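Predicted protein (Acinetobacter sp. RUH2624, PDB 4MEA) is a secreted, Cif-type epoxide hydrolase with an alpha/beta hydrolase fold, thought to act as a virulence factor by hydrolysing epoxides. Local coordinates at residues V62-W71 / A89-Q97; A139-N147 / N253-L263. All coordinates share one frame; numbering follows the deposited sequence.

After helix 13-25 and the antiparallel strands 37-44 and 47-54, the chain enters strand 61-64, turns through the loop 65-71 and helix 75-81, and comes back as strand 87-90; contact 1 closes this short beta-alpha-beta loop in the middle of the sheet. The chain then runs on through strand 128-133 into helix 136-146 and makes a long excursion of several helices before helix 246-258 brings it back. Contact 2 closes that larger loop, laying helix 136-146 against the returning helix and its exit. The two loops follow in series, neither nested nor crossed. They meet where Leu92 CD2 lies 3.6 Å from Ala139 CB, joining the loops at the strand ends to helix 136-146.

Contact 1 (V62-W71 / A89-Q97); sequences VFIHGFGSTW and AIDLPGLGQ
Ile64 and Leu92 meet at about a right angle, CG2 of the isoleucine 3.6 Å from CD2 of the leucine, while Ile64 also lies alongside Ile90 and points the same way. On the other face of the sheet Ala89 CB packs between Phe63 CB and Trp71 CB. The parallel strand pair is held by Ile90 N giving to Phe63 O; just beyond, where the strands separate, a water donates to Phe63 O and Ile90 O and accepts from His65 N.

Next comes the His65 ring. Its CG falls between backbone N and carbonyl carbon (chi1 74°), which slots the imidazole between Thr70 CA on one face and Leu92 CG on the opposite one. His65 ND1 donates to Gly66 O (2.8 Å), and NE2 accepts from Leu92 N (2.9 Å), which lies 33° out of the ring plane. Bonds at both nitrogens fix the ring's rotation.

At the polar edge Asp91 OD1 takes Trp71 N at 2.8 Å, and OD2 takes Gln97 N and His50 ND1. Thr70 CG2 rests on Gly96 CA, 3.6 Å away.

His65 to Gly68 spell HGFG, probably the counterpart of the HGxP oxyanion-hole motif of related epoxide hydrolases. Helix 75-81 covers Phe63, Ala89 and Trp71, strand 47-54 touches Ile90, and helix 233-244 packs over Leu92 and Leu95.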
ATOM      1  N   VAL A  62      23.185  21.906  -7.533  1.00 11.11           N
ATOM      2  CA  VAL A  62      23.155  20.448  -7.530  1.00 10.35           C
ATOM      3  C   VAL A  62      21.694  19.977  -7.459  1.00 11.34           C
ATOM      4  O   VAL A  62      20.935  20.442  -6.614  1.00 14.94           O
ATOM      5  CB  VAL A  62      23.992  19.891  -6.359  1.00 10.08           C
ATOM      6  CG1 VAL A  62      23.850  18.367  -6.250  1.00  9.95           C
ATOM      7  CG2 VAL A  62      25.463  20.310  -6.517  1.00  9.48           C
ATOM      8  N   PHE A  63      21.303  19.092  -8.379  1.00 13.18           N
ATOM      9  CA  PHE A  63      19.919  18.605  -8.481  1.00 10.03           C
ATOM     10  C   PHE A  63      19.861  17.120  -8.167  1.00  8.96           C
ATOM     11  O   PHE A  63      20.591  16.330  -8.767  1.00  8.54           O
ATOM     12  CB  PHE A  63      19.356  18.786  -9.893  1.00 10.20           C
ATOM     13  CG  PHE A  63      19.323  20.210 -10.382  1.00 15.93           C
ATOM     14  CD1 PHE A  63      18.207  21.007 -10.165  1.00  9.94           C
ATOM     15  CD2 PHE A  63      20.385  20.732 -11.108  1.00 10.64           C
ATOM     16  CE1 PHE A  63      18.167  22.319 -10.638  1.00 12.61           C
ATOM     17  CE2 PHE A  63      20.351  22.043 -11.584  1.00 10.56           C
ATOM     18  CZ  PHE A  63      19.244  22.834 -11.346  1.00 10.49           C
ATOM     19  N   ILE A  64      18.964  16.742  -7.264  1.00  9.72           N
ATOM     20  CA  ILE A  64      18.829  15.356  -6.826  1.00  9.03           C
ATOM     21  C   ILE A  64      17.407  14.819  -7.060  1.00 18.37           C
ATOM     22  O   ILE A  64      16.444  15.262  -6.416  1.00 10.90           O
ATOM     23  CB  ILE A  64      19.173  15.213  -5.334  1.00 10.90           C
ATOM     24  CG1 ILE A  64      20.560  15.807  -5.034  1.00  8.58           C
ATOM     25  CG2 ILE A  64      19.098  13.747  -4.914  1.00 10.98           C
ATOM     26  CD1 ILE A  64      21.733  15.018  -5.677  1.00 10.41           C
ATOM     27  N   HIS A  65      17.289  13.850  -7.967  1.00 11.35           N
ATOM     28  CA  HIS A  65      16.003  13.250  -8.327  1.00  4.95           C
ATOM     29  C   HIS A  65      15.481  12.297  -7.254  1.00  9.46           C
ATOM     30  O   HIS A  65      16.135  12.066  -6.233  1.00 12.47           O
ATOM     31  CB  HIS A  65      16.172  12.459  -9.632  1.00  7.92           C
ATOM     32  CG  HIS A  65      16.904  11.163  -9.453  1.00  5.67           C
ATOM     33  ND1 HIS A  65      16.262   9.984  -9.137  1.00  6.10           N
ATOM     34  CD2 HIS A  65      18.225  10.870  -9.507  1.00  8.05           C
ATOM     35  CE1 HIS A  65      17.155   9.017  -9.019  1.00 13.70           C
ATOM     36  NE2 HIS A  65      18.355   9.528  -9.241  1.00 10.54           N
ATOM     37  N   GLY A  66      14.309  11.722  -7.507  1.00  5.44           N
ATOM     38  CA  GLY A  66      13.743  10.703  -6.636  1.00  8.14           C
ATOM     39  C   GLY A  66      13.196   9.506  -7.397  1.00 10.61           C
ATOM     40  O   GLY A  66      13.633   9.219  -8.517  1.00 11.92           O
ATOM     41  N   PHE A  67      12.222   8.818  -6.791  1.00  2.63           N
ATOM     42  CA  PHE A  67      11.671   7.574  -7.326  1.00 13.26           C
ATOM     43  C   PHE A  67      10.903   7.802  -8.621  1.00 12.76           C
ATOM     44  O   PHE A  67      10.127   8.753  -8.729  1.00 11.48           O
ATOM     45  CB  PHE A  67      10.744   6.940  -6.287  1.00 10.09           C
ATOM     46  CG  PHE A  67      10.140   5.640  -6.721  1.00  5.95           C
ATOM     47  CD1 PHE A  67      10.891   4.475  -6.716  1.00  9.34           C
ATOM     48  CD2 PHE A  67       8.803   5.568  -7.082  1.00  7.45           C
ATOM     49  CE1 PHE A  67      10.333   3.261  -7.092  1.00 11.80           C
ATOM     50  CE2 PHE A  67       8.235   4.353  -7.463  1.00  9.01           C
ATOM     51  CZ  PHE A  67       9.006   3.200  -7.461  1.00 12.28           C
ATOM     52  N   GLY A  68      11.116   6.921  -9.594  1.00  6.19           N
ATOM     53  CA  GLY A  68      10.506   7.070 -10.907  1.00  4.03           C
ATOM     54  C   GLY A  68      11.299   7.972 -11.836  1.00 11.47           C
ATOM     55  O   GLY A  68      10.945   8.133 -13.012  1.00  9.03           O
ATOM     56  N   SER A  69      12.378   8.553 -11.317  1.00  9.77           N
ATOM     57  CA  SER A  69      13.199   9.484 -12.083  1.00  8.61           C
ATOM     58  C   SER A  69      14.681   9.101 -12.057  1.00 10.00           C
ATOM     59  O   SER A  69      15.076   8.152 -11.386  1.00 10.09           O
ATOM     60  CB  SER A  69      13.045  10.908 -11.532  1.00 13.44           C
ATOM     61  OG  SER A  69      11.681  11.307 -11.467  1.00 10.82           O
ATOM     62  N   THR A  70      15.483   9.847 -12.811  1.00 12.33           N
ATOM     63  CA  THR A  70      16.939   9.814 -12.703  1.00 12.03           C
ATOM     64  C   THR A  70      17.391  11.262 -12.859  1.00 10.03           C
ATOM     65  O   THR A  70      16.555  12.163 -12.848  1.00  8.64           O
ATOM     66  CB  THR A  70      17.600   8.943 -13.803  1.00 14.01           C
ATOM     67  OG1 THR A  70      17.363   9.530 -15.087  1.00  6.79           O
ATOM     68  CG2 THR A  70      17.047   7.526 -13.783  1.00 10.54           C
ATOM     69  N   TRP A  71      18.697  11.489 -13.002  1.00 11.36           N
ATOM     70  CA  TRP A  71      19.227  12.821 -13.303  1.00  9.75           C
ATOM     71  C   TRP A  71      18.397  13.474 -14.420  1.00  9.61           C
ATOM     72  O   TRP A  71      18.190  14.688 -14.428  1.00  7.64           O
ATOM     73  CB  TRP A  71      20.699  12.718 -13.769  1.00  6.94           C
ATOM     74  CG  TRP A  71      20.763  12.253 -15.179  1.00  9.47           C
ATOM     75  CD1 TRP A  71      20.814  10.963 -15.614  1.00  9.85           C
ATOM     76  CD2 TRP A  71      20.705  13.074 -16.354  1.00 10.28           C
ATOM     77  NE1 TRP A  71      20.799  10.930 -16.991  1.00  9.74           N
ATOM     78  CE2 TRP A  71      20.729  12.213 -17.466  1.00  9.94           C
ATOM     79  CE3 TRP A  71      20.626  14.454 -16.570  1.00 11.71           C
ATOM     80  CZ2 TRP A  71      20.683  12.686 -18.778  1.00  8.49           C
ATOM     81  CZ3 TRP A  71      20.588  14.922 -17.878  1.00 11.81           C
ATOM     82  CH2 TRP A  71      20.611  14.043 -18.958  1.00 11.45           C
ATOM     83  N   ALA A  89      23.603  17.182 -11.908  1.00  5.56           N
ATOM     84  CA  ALA A  89      22.500  16.302 -11.529  1.00  8.62           C
ATOM     85  C   ALA A  89      23.051  14.901 -11.316  1.00  9.69           C
ATOM     86  O   ALA A  89      23.642  14.308 -12.221  1.00 13.84           O
ATOM     87  CB  ALA A  89      21.403  16.306 -12.597  1.00  8.36           C
ATOM     88  N   ILE A  90      22.872  14.389 -10.103  1.00 10.01           N
ATOM     89  CA  ILE A  90      23.448  13.112  -9.709  1.00 12.75           C
ATOM     90  C   ILE A  90      22.366  12.047  -9.582  1.00 14.33           C
ATOM     91  O   ILE A  90      21.294  12.307  -9.025  1.00  9.99           O
ATOM     92  CB  ILE A  90      24.164  13.248  -8.340  1.00 13.22           C
ATOM     93  CG1 ILE A  90      25.210  14.368  -8.391  1.00 14.21           C
ATOM     94  CG2 ILE A  90      24.782  11.911  -7.916  1.00  9.59           C
ATOM     95  CD1 ILE A  90      25.730  14.784  -7.009  1.00  7.33           C
ATOM     96  N   ASP A  91      22.650  10.851 -10.096  1.00 11.74           N
ATOM     97  CA  ASP A  91      21.794   9.687  -9.876  1.00 12.99           C
ATOM     98  C   ASP A  91      21.942   9.188  -8.436  1.00 15.48           C
ATOM     99  O   ASP A  91      23.055   8.902  -7.991  1.00  9.95           O
ATOM    100  CB  ASP A  91      22.165   8.549 -10.834  1.00  8.66           C
ATOM    101  CG  ASP A  91      21.666   8.783 -12.241  1.00 11.62           C
ATOM    102  OD1 ASP A  91      20.801   9.671 -12.421  1.00  9.79           O
ATOM    103  OD2 ASP A  91      22.125   8.065 -13.165  1.00 13.84           O
ATOM    104  N   LEU A  92      20.828   9.081  -7.712  1.00 10.10           N
ATOM    105  CA  LEU A  92      20.867   8.582  -6.329  1.00  9.33           C
ATOM    106  C   LEU A  92      21.572   7.240  -6.251  1.00  7.21           C
ATOM    107  O   LEU A  92      21.459   6.413  -7.162  1.00 10.65           O
ATOM    108  CB  LEU A  92      19.453   8.422  -5.765  1.00  5.06           C
ATOM    109  CG  LEU A  92      18.737   9.665  -5.236  1.00 10.31           C
ATOM    110  CD1 LEU A  92      17.287   9.322  -4.836  1.00  8.12           C
ATOM    111  CD2 LEU A  92      19.507  10.249  -4.049  1.00  9.32           C
ATOM    112  N   PRO A  93      22.279   6.998  -5.144  1.00  9.92           N
ATOM    113  CA  PRO A  93      22.913   5.691  -4.948  1.00 13.10           C
ATOM    114  C   PRO A  93      21.945   4.550  -5.297  1.00 12.97           C
ATOM    115  O   PRO A  93      20.809   4.520  -4.812  1.00 11.85           O
ATOM    116  CB  PRO A  93      23.239   5.688  -3.454  1.00  8.49           C
ATOM    117  CG  PRO A  93      23.460   7.145  -3.123  1.00 13.98           C
ATOM    118  CD  PRO A  93      22.439   7.886  -3.978  1.00  9.34           C
ATOM    119  N   GLY A  94      22.397   3.634  -6.148  1.00  9.07           N
ATOM    120  CA  GLY A  94      21.594   2.493  -6.553  1.00  7.08           C
ATOM    121  C   GLY A  94      20.695   2.722  -7.756  1.00  8.08           C
ATOM    122  O   GLY A  94      20.344   1.770  -8.456  1.00 10.58           O
ATOM    123  N   LEU A  95      20.316   3.977  -7.998  1.00 11.97           N
ATOM    124  CA  LEU A  95      19.353   4.309  -9.048  1.00  7.73           C
ATOM    125  C   LEU A  95      20.007   4.876 -10.306  1.00 11.40           C
ATOM    126  O   LEU A  95      21.182   5.251 -10.295  1.00 10.76           O
ATOM    127  CB  LEU A  95      18.310   5.290  -8.506  1.00  6.93           C
ATOM    128  CG  LEU A  95      17.604   4.776  -7.251  1.00 12.68           C
ATOM    129  CD1 LEU A  95      16.488   5.715  -6.823  1.00  8.31           C
ATOM    130  CD2 LEU A  95      17.071   3.362  -7.498  1.00 12.81           C
ATOM    131  N   GLY A  96      19.243   4.950 -11.391  1.00  8.75           N
ATOM    132  CA  GLY A  96      19.784   5.429 -12.651  1.00  8.27           C
ATOM    133  C   GLY A  96      21.014   4.606 -12.991  1.00 14.62           C
ATOM    134  O   GLY A  96      20.956   3.375 -13.003  1.00 10.37           O
ATOM    135  N   GLN A  97      22.138   5.273 -13.241  1.00 14.57           N
ATOM    136  CA  GLN A  97      23.383   4.557 -13.550  1.00 11.28           C
ATOM    137  C   GLN A  97      24.361   4.497 -12.372  1.00 18.02           C
ATOM    138  O   GLN A  97      25.521   4.094 -12.532  1.00 16.04           O
ATOM    139  CB  GLN A  97      24.041   5.151 -14.796  1.00 10.28           C
ATOM    140  CG  GLN A  97      23.163   4.983 -16.031  1.00 14.05           C
ATOM    141  CD  GLN A  97      23.703   5.708 -17.240  1.00 17.62           C
ATOM    142  OE1 GLN A  97      24.597   5.206 -17.930  1.00 14.18           O
ATOM    143  NE2 GLN A  97      23.160   6.895 -17.511  1.00 12.63           N
TER
HETATM  144  O   HOH W   1      19.460  14.114 -10.028  1.00  6.37           O

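Contact 2 (A139-N147 / N253-L263); sequences ASYPLVANN and NEALLANGKKL
Helix 136-146, which in the alpha/beta hydrolase fold follows the nucleophile elbow, reaches across to the loop that follows helix 246-258 through Tyr141. With CG anti to the backbone N (chi1 -171°), the ring extends between the helices and its OH donates to Lys261 O at 2.9 Å, in the carbonyl plane and on a lone pair. This bond ties down the chain just after helix 246-258 ends. Leu263 CG lies at the ring's edge, 3.8 Å from Tyr141 CE1, and the two side chains run antiparallel, each passing the other's flank; Leu263 CD2 continues to Val144 CG1 at 3.6 Å.

At the other end of the ring Asn253 sets its amide nearly perpendicular to it, the planes 82° apart. Its OD1 is buried without a polar partner, facing Pro142 CD at 3.4 Å, whereas ND2 is bound to Pro162 O and, through a water, to Tyr141 N. Pro142 also receives Leu256: the CD1 methyl sits 3.7 Å from Pro142 CA. Toward solvent, Lys261 bends at chi2 and chi4 to carry its CE across Asn146, 3.6 Å from Asn146 OD1.

The axes of the segments 139-146 and 253-258 approach to 10.3 Å and run roughly parallel, 24° apart. Phe288 meets the Tyr141 ring edge-to-face, and strand 151-157 lies beneath Tyr141 and Val144. Neighbouring near-parallel helices on one face of a largely parallel sheet are the regular layering of the alpha/beta hydrolase core.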
ATOM      1  N   ALA A 139      16.894  11.344   0.861  1.00 14.92           N
ATOM      2  CA  ALA A 139      18.337  11.140   0.824  1.00 10.34           C
ATOM      3  C   ALA A 139      19.142  12.295   1.429  1.00 14.17           C
ATOM      4  O   ALA A 139      20.290  12.108   1.844  1.00 17.01           O
ATOM      5  CB  ALA A 139      18.791  10.898  -0.619  1.00  7.48           C
ATOM      6  N   SER A 140      18.539  13.477   1.491  1.00 10.03           N
ATOM      7  CA  SER A 140      19.327  14.709   1.555  1.00 11.30           C
ATOM      8  C   SER A 140      19.239  15.553   2.819  1.00 13.79           C
ATOM      9  O   SER A 140      20.041  16.470   2.977  1.00 12.90           O
ATOM     10  CB  SER A 140      18.980  15.619   0.364  1.00 11.53           C
ATOM     11  OG  SER A 140      19.196  14.960  -0.874  1.00 11.76           O
ATOM     12  N   TYR A 141      18.289  15.303   3.714  1.00 12.35           N
ATOM     13  CA  TYR A 141      18.153  16.284   4.795  1.00 12.25           C
ATOM     14  C   TYR A 141      19.404  16.457   5.674  1.00 12.51           C
ATOM     15  O   TYR A 141      19.797  17.593   5.960  1.00 15.21           O
ATOM     16  CB  TYR A 141      16.882  16.144   5.653  1.00 10.79           C
ATOM     17  CG  TYR A 141      16.780  17.349   6.568  1.00  8.63           C
ATOM     18  CD1 TYR A 141      16.416  18.595   6.067  1.00 11.07           C
ATOM     19  CD2 TYR A 141      17.130  17.259   7.914  1.00 11.07           C
ATOM     20  CE1 TYR A 141      16.361  19.724   6.903  1.00 11.03           C
ATOM     21  CE2 TYR A 141      17.088  18.366   8.749  1.00  9.66           C
ATOM     22  CZ  TYR A 141      16.706  19.594   8.243  1.00 16.82           C
ATOM     23  OH  TYR A 141      16.675  20.691   9.084  1.00 15.98           O
ATOM     24  N   PRO A 142      20.025  15.346   6.116  1.00 13.34           N
ATOM     25  CA  PRO A 142      21.256  15.492   6.902  1.00 15.52           C
ATOM     26  C   PRO A 142      22.357  16.194   6.114  1.00 20.09           C
ATOM     27  O   PRO A 142      23.096  16.975   6.702  1.00 13.65           O
ATOM     28  CB  PRO A 142      21.649  14.046   7.217  1.00 10.82           C
ATOM     29  CG  PRO A 142      20.323  13.319   7.221  1.00 14.03           C
ATOM     30  CD  PRO A 142      19.550  13.950   6.101  1.00 10.84           C
ATOM     31  N   LEU A 143      22.456  15.934   4.813  1.00 16.21           N
ATOM     32  CA  LEU A 143      23.422  16.645   3.974  1.00 12.04           C
ATOM     33  C   LEU A 143      23.222  18.157   4.078  1.00 12.21           C
ATOM     34  O   LEU A 143      24.166  18.912   4.356  1.00 15.27           O
ATOM     35  CB  LEU A 143      23.313  16.193   2.510  1.00 10.84           C
ATOM     36  CG  LEU A 143      24.322  16.778   1.510  1.00 15.38           C
ATOM     37  CD1 LEU A 143      24.569  15.815   0.359  1.00 17.25           C
ATOM     38  CD2 LEU A 143      23.876  18.134   0.983  1.00 16.84           C
ATOM     39  N   VAL A 144      21.989  18.603   3.864  1.00  5.80           N
ATOM     40  CA  VAL A 144      21.675  20.028   3.911  1.00 11.04           C
ATOM     41  C   VAL A 144      21.832  20.630   5.310  1.00 20.07           C
ATOM     42  O   VAL A 144      22.466  21.674   5.475  1.00 15.86           O
ATOM     43  CB  VAL A 144      20.250  20.303   3.378  1.00 11.04           C
ATOM     44  CG1 VAL A 144      19.861  21.762   3.615  1.00 12.26           C
ATOM     45  CG2 VAL A 144      20.173  19.945   1.892  1.00 14.92           C
ATOM     46  N   ALA A 145      21.247  19.974   6.308  1.00 17.49           N
ATOM     47  CA  ALA A 145      21.301  20.457   7.687  1.00 14.99           C
ATOM     48  C   ALA A 145      22.731  20.526   8.242  1.00 14.11           C
ATOM     49  O   ALA A 145      23.065  21.447   8.978  1.00 17.29           O
ATOM     50  CB  ALA A 145      20.427  19.595   8.588  1.00 11.06           C
ATOM     51  N   ASN A 146      23.569  19.552   7.894  1.00  9.67           N
ATOM     52  CA  ASN A 146      24.931  19.520   8.417  1.00 11.31           C
ATOM     53  C   ASN A 146      25.926  20.371   7.633  1.00 23.72           C
ATOM     54  O   ASN A 146      27.075  20.525   8.048  1.00 24.33           O
ATOM     55  CB  ASN A 146      25.443  18.078   8.493  1.00 16.45           C
ATOM     56  CG  ASN A 146      24.813  17.305   9.626  1.00 24.04           C
ATOM     57  OD1 ASN A 146      24.485  17.875  10.663  1.00 27.29           O
ATOM     58  ND2 ASN A 146      24.628  16.003   9.432  1.00 26.17           N
ATOM     59  N   ASN A 147      25.492  20.907   6.495  1.00 17.47           N
ATOM     60  CA  ASN A 147      26.393  21.663   5.625  1.00 15.24           C
ATOM     61  C   ASN A 147      25.853  23.032   5.250  1.00 16.52           C
ATOM     62  O   ASN A 147      26.071  23.524   4.140  1.00 14.00           O
ATOM     63  CB  ASN A 147      26.739  20.862   4.368  1.00 15.68           C
ATOM     64  CG  ASN A 147      27.528  19.606   4.681  1.00 18.96           C
ATOM     65  OD1 ASN A 147      28.744  19.662   4.860  1.00 18.79           O
ATOM     66  ND2 ASN A 147      26.840  18.464   4.755  1.00 16.86           N
ATOM     67  N   ASN A 253      16.409  12.288  11.067  1.00 12.92           N
ATOM     68  CA  ASN A 253      15.979  13.662  10.866  1.00  9.41           C
ATOM     69  C   ASN A 253      15.370  14.261  12.125  1.00 10.15           C
ATOM     70  O   ASN A 253      15.564  15.440  12.421  1.00 14.98           O
ATOM     71  CB  ASN A 253      15.008  13.781   9.676  1.00  6.74           C
ATOM     72  CG  ASN A 253      15.707  13.561   8.336  1.00 14.18           C
ATOM     73  OD1 ASN A 253      16.934  13.683   8.238  1.00 13.73           O
ATOM     74  ND2 ASN A 253      14.934  13.225   7.305  1.00 10.56           N
ATOM     75  N   GLU A 254      14.615  13.455  12.859  1.00 10.87           N
ATOM     76  CA  GLU A 254      14.025  13.925  14.106  1.00 13.87           C
ATOM     77  C   GLU A 254      15.127  14.312  15.095  1.00 14.67           C
ATOM     78  O   GLU A 254      14.999  15.287  15.843  1.00 17.53           O
ATOM     79  CB  GLU A 254      13.118  12.844  14.708  1.00 14.02           C
ATOM     80  CG  GLU A 254      11.808  12.643  13.940  1.00 17.99           C
ATOM     81  CD  GLU A 254      10.840  13.811  14.102  1.00 20.61           C
ATOM     82  OE1 GLU A 254      10.911  14.515  15.130  1.00 19.86           O
ATOM     83  OE2 GLU A 254       9.998  14.023  13.204  1.00 20.90           O
ATOM     84  N   ALA A 255      16.212  13.546  15.093  1.00 11.64           N
ATOM     85  CA  ALA A 255      17.341  13.837  15.974  1.00 15.53           C
ATOM     86  C   ALA A 255      17.988  15.173  15.599  1.00 16.96           C
ATOM     87  O   ALA A 255      18.332  15.970  16.465  1.00 15.24           O
ATOM     88  CB  ALA A 255      18.368  12.700  15.933  1.00 15.26           C
ATOM     89  N   LEU A 256      18.146  15.417  14.301  1.00 17.19           N
ATOM     90  CA  LEU A 256      18.676  16.691  13.833  1.00 15.03           C
ATOM     91  C   LEU A 256      17.755  17.839  14.225  1.00 15.27           C
ATOM     92  O   LEU A 256      18.212  18.863  14.721  1.00 17.59           O
ATOM     93  CB  LEU A 256      18.892  16.672  12.312  1.00 11.89           C
ATOM     94  CG  LEU A 256      20.017  15.753  11.806  1.00 16.75           C
ATOM     95  CD1 LEU A 256      19.896  15.517  10.310  1.00  9.59           C
ATOM     96  CD2 LEU A 256      21.382  16.330  12.155  1.00 17.14           C
ATOM     97  N   LEU A 257      16.455  17.674  14.010  1.00 13.66           N
ATOM     98  CA  LEU A 257      15.512  18.735  14.359  1.00 11.35           C
ATOM     99  C   LEU A 257      15.536  19.020  15.861  1.00 19.31           C
ATOM    100  O   LEU A 257      15.410  20.170  16.279  1.00 19.84           O
ATOM    101  CB  LEU A 257      14.089  18.386  13.913  1.00 16.09           C
ATOM    102  CG  LEU A 257      13.852  18.148  12.416  1.00 19.26           C
ATOM    103  CD1 LEU A 257      12.363  17.989  12.141  1.00 14.97           C
ATOM    104  CD2 LEU A 257      14.422  19.288  11.592  1.00 26.16           C
ATOM    105  N   ALA A 258      15.689  17.972  16.666  1.00 12.11           N
ATOM    106  CA  ALA A 258      15.727  18.119  18.125  1.00 22.75           C
ATOM    107  C   ALA A 258      17.032  18.761  18.621  1.00 19.73           C
ATOM    108  O   ALA A 258      17.050  19.426  19.653  1.00 19.04           O
ATOM    109  CB  ALA A 258      15.499  16.776  18.805  1.00 21.37           C
ATOM    110  N   ASN A 259      18.119  18.555  17.887  1.00 21.67           N
ATOM    111  CA  ASN A 259      19.394  19.195  18.216  1.00 27.35           C
ATOM    112  C   ASN A 259      19.565  20.558  17.552  1.00 28.27           C
ATOM    113  O   ASN A 259      20.679  20.960  17.235  1.00 30.49           O
ATOM    114  CB  ASN A 259      20.572  18.299  17.839  1.00 28.34           C
ATOM    115  CG  ASN A 259      20.922  17.308  18.931  1.00 40.19           C
ATOM    116  OD1 ASN A 259      21.549  17.663  19.932  1.00 31.18           O
ATOM    117  ND2 ASN A 259      20.529  16.051  18.739  1.00 51.21           N
ATOM    118  N   GLY A 260      18.454  21.254  17.333  1.00 41.64           N
ATOM    119  CA  GLY A 260      18.479  22.574  16.735  1.00 48.34           C
ATOM    120  C   GLY A 260      18.825  22.634  15.255  1.00 47.04           C
ATOM    121  O   GLY A 260      18.604  23.670  14.627  1.00 48.32           O
ATOM    122  N   LYS A 261      19.366  21.540  14.708  1.00 34.49           N
ATOM    123  CA  LYS A 261      19.766  21.462  13.296  1.00 23.43           C
ATOM    124  C   LYS A 261      18.609  21.645  12.314  1.00 21.10           C
ATOM    125  O   LYS A 261      18.517  20.943  11.305  1.00 19.49           O
ATOM    126  CB  LYS A 261      20.474  20.138  13.005  1.00 16.10           C
ATOM    127  CG  LYS A 261      21.914  20.081  13.486  1.00 25.47           C
ATOM    128  CD  LYS A 261      22.813  20.935  12.601  1.00 31.12           C
ATOM    129  CE  LYS A 261      24.287  20.722  12.930  1.00 42.84           C
ATOM    130  NZ  LYS A 261      24.637  21.251  14.280  1.00 46.07           N
ATOM    131  N   LYS A 262      17.726  22.583  12.623  1.00 17.45           N
ATOM    132  CA  LYS A 262      16.751  23.060  11.659  1.00 27.95           C
ATOM    133  C   LYS A 262      17.487  23.894  10.618  1.00 27.63           C
ATOM    134  O   LYS A 262      18.696  24.124  10.734  1.00 21.40           O
ATOM    135  CB  LYS A 262      15.693  23.917  12.346  1.00 29.19           C
ATOM    136  CG  LYS A 262      14.900  23.183  13.408  1.00 35.46           C
ATOM    137  CD  LYS A 262      13.958  24.132  14.133  1.00 44.49           C
ATOM    138  CE  LYS A 262      13.175  23.402  15.215  1.00 54.77           C
ATOM    139  NZ  LYS A 262      12.317  24.334  16.004  1.00 58.78           N
ATOM    140  N   LEU A 263      16.755  24.344   9.607  1.00 17.82           N
ATOM    141  CA  LEU A 263      17.339  25.139   8.534  1.00 21.24           C
ATOM    142  C   LEU A 263      17.404  26.627   8.875  1.00 24.43           C
ATOM    143  O   LEU A 263      16.375  27.265   9.115  1.00 22.48           O
ATOM    144  CB  LEU A 263      16.565  24.927   7.230  1.00 23.97           C
ATOM    145  CG  LEU A 263      16.679  23.510   6.656  1.00 27.67           C
ATOM    146  CD1 LEU A 263      15.880  23.394   5.365  1.00 29.97           C
ATOM    147  CD2 LEU A 263      18.152  23.101   6.453  1.00 14.32           C
TER
HETATM  148  O   HOH W   2      16.183  13.254   4.359  1.00  9.56           O